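Local coordinates for protein acyl-CoA dehydrogenase (Slackia heliotrinireducens, PDB 4RM7) that belongs to the acyl-CoA dehydrogenase family, whose chains combine helical N- and C-terminal domains with a middle domain built on beta strands, at residues A[188-193]-A[220-225]. Numbering follows the deposited sequence.
Sequences WMVPRS and VEVKES
In the beta-rich middle domain of the acyl-CoA dehydrogenase fold, the side chains of 188-193 and 220-225 pack together without a hydrogen bond between the two segments, and W188 and V190, set against V220 and V222, give a compact example. Strand 184-191 pairs with strand 168-175, whereas strand 212-221 pairs with strands 151-161 and 197-202; apolar side chains make most of the contact. The V190 and V222 CA atoms lie 7.1 Å apart. V222 turns its two methyls to different partners. V222 CG2 lies over one face of the W188 six-membered ring, 4.2 Å from its centroid and 27° off the normal, a CH-pi contact, while V222 CG1 meets V190 CG2 at 4.1 Å. With chi1 at -178°, V190 CG1 extends opposite the backbone N and comes to 4.4 Å from V220 CG1, so both branches of V190 are used. M153 of strand 151-161 touches both W188 and V222, and I197 touches both V190 and V220, which extends the apolar cluster into neighbouring strands. The indole is also held at its polar end, where NE1 hydrogen-bonds S186 OG. K223 O meets the rim of the indole in the plane of the ring, 3.4 Å from W188 CZ3.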
loop_
_atom_site.group_PDB
_atom_site.type_symbol
_atom_site.label_atom_id
_atom_site.label_comp_id
_atom_site.label_asym_id
_atom_site.label_seq_id
_atom_site.Cartn_x
_atom_site.Cartn_y
_atom_site.Cartn_z
ATOM N N TRP A 188 5.340 41.372 14.648
ATOM C CA TRP A 188 6.360 42.229 15.236
ATOM C C TRP A 188 7.745 41.901 14.691
ATOM O O TRP A 188 8.184 40.755 14.759
ATOM C CB TRP A 188 6.372 42.069 16.749
ATOM C CG TRP A 188 5.084 42.377 17.419
ATOM C CD1 TRP A 188 3.977 41.578 17.491
ATOM C CD2 TRP A 188 4.773 43.565 18.156
ATOM N NE1 TRP A 188 2.989 42.208 18.219
ATOM C CE2 TRP A 188 3.456 43.426 18.638
ATOM C CE3 TRP A 188 5.477 44.737 18.449
ATOM C CZ2 TRP A 188 2.835 44.415 19.390
ATOM C CZ3 TRP A 188 4.862 45.713 19.200
ATOM C CH2 TRP A 188 3.553 45.549 19.661
HETATM N N MSE A 189 8.447 42.903 14.172
HETATM C CA MSE A 189 9.819 42.702 13.710
HETATM C C MSE A 189 10.804 42.962 14.856
HETATM O O MSE A 189 11.213 44.101 15.096
HETATM C CB MSE A 189 10.123 43.612 12.514
HETATM C CG MSE A 189 11.493 43.400 11.887
HETATM SE SE MSE A 189 11.712 41.626 11.109
HETATM C CE MSE A 189 10.531 41.774 9.576
ATOM N N VAL A 190 11.181 41.903 15.564
ATOM C CA VAL A 190 11.968 42.049 16.782
ATOM C C VAL A 190 13.450 41.827 16.551
ATOM O O VAL A 190 13.852 40.774 16.067
ATOM C CB VAL A 190 11.482 41.065 17.858
ATOM C CG1 VAL A 190 12.263 41.241 19.155
ATOM C CG2 VAL A 190 9.991 41.236 18.089
ATOM N N PRO A 191 14.274 42.828 16.893
ATOM C CA PRO A 191 15.739 42.697 16.845
ATOM C C PRO A 191 16.207 41.546 17.721
ATOM O O PRO A 191 15.729 41.419 18.848
ATOM C CB PRO A 191 16.241 44.035 17.401
ATOM C CG PRO A 191 15.096 44.979 17.239
ATOM C CD PRO A 191 13.848 44.154 17.369
ATOM N N ARG A 192 17.129 40.732 17.221
ATOM C CA ARG A 192 17.602 39.555 17.943
ATOM C C ARG A 192 18.396 39.979 19.183
ATOM O O ARG A 192 18.649 39.176 20.085
ATOM C CB ARG A 192 18.449 38.676 17.008
ATOM C CG ARG A 192 19.071 37.436 17.636
ATOM C CD ARG A 192 18.096 36.253 17.744
ATOM N NE ARG A 192 18.804 34.982 17.933
ATOM C CZ ARG A 192 19.408 34.619 19.067
ATOM N NH1 ARG A 192 20.031 33.454 19.140
ATOM N NH2 ARG A 192 19.403 35.419 20.129
ATOM N N SER A 193 18.760 41.257 19.225
ATOM C CA SER A 193 19.564 41.817 20.305
ATOM C C SER A 193 18.737 42.244 21.523
ATOM O O SER A 193 19.293 42.542 22.579
ATOM C CB SER A 193 20.353 43.017 19.787
ATOM O OG SER A 193 19.480 44.078 19.428
ATOM N N VAL A 220 10.246 39.987 26.680
ATOM C CA VAL A 220 11.038 40.837 25.808
ATOM C C VAL A 220 10.346 42.169 25.563
ATOM O O VAL A 220 9.192 42.210 25.141
ATOM C CB VAL A 220 11.319 40.150 24.476
ATOM C CG1 VAL A 220 12.127 41.071 23.581
ATOM C CG2 VAL A 220 12.058 38.853 24.723
ATOM N N GLU A 221 11.052 43.255 25.861
ATOM C CA GLU A 221 10.530 44.595 25.621
ATOM C C GLU A 221 10.451 44.873 24.131
ATOM O O GLU A 221 11.464 44.849 23.426
ATOM C CB GLU A 221 11.406 45.652 26.280
ATOM C CG GLU A 221 11.528 45.511 27.775
ATOM C CD GLU A 221 11.655 46.848 28.477
ATOM O OE1 GLU A 221 11.744 47.900 27.794
ATOM O OE2 GLU A 221 11.649 46.836 29.721
ATOM N N VAL A 222 9.245 45.143 23.650
ATOM C CA VAL A 222 9.076 45.454 22.242
ATOM C C VAL A 222 8.581 46.886 22.075
ATOM O O VAL A 222 7.713 47.345 22.814
ATOM C CB VAL A 222 8.112 44.450 21.554
ATOM C CG1 VAL A 222 8.723 43.053 21.565
ATOM C CG2 VAL A 222 6.750 44.437 22.229
ATOM N N LYS A 223 9.161 47.606 21.122
ATOM C CA LYS A 223 8.744 48.982 20.866
ATOM C C LYS A 223 7.545 49.013 19.911
ATOM O O LYS A 223 7.337 48.086 19.133
ATOM C CB LYS A 223 9.918 49.799 20.312
ATOM C CG LYS A 223 10.951 50.164 21.371
ATOM C CD LYS A 223 12.164 50.890 20.783
ATOM C CE LYS A 223 13.260 51.150 21.835
ATOM N NZ LYS A 223 13.971 49.893 22.297
ATOM N N GLU A 224 6.746 50.071 19.986
ATOM C CA GLU A 224 5.562 50.188 19.139
ATOM C C GLU A 224 5.931 50.254 17.653
ATOM O O GLU A 224 5.214 49.724 16.797
ATOM C CB GLU A 224 4.744 51.415 19.545
ATOM C CG GLU A 224 3.523 51.690 18.671
ATOM C CD GLU A 224 2.423 50.646 18.823
ATOM O OE1 GLU A 224 2.536 49.777 19.713
ATOM O OE2 GLU A 224 1.438 50.699 18.049
ATOM N N SER A 225 7.068 50.880 17.360
ATOM C CA SER A 225 7.544 51.036 15.987
ATOM C C SER A 225 7.894 49.700 15.325
ATOM O O SER A 225 8.090 49.638 14.115
ATOM C CB SER A 225 8.768 51.962 15.949
ATOM O OG SER A 225 9.919 51.340 16.501
#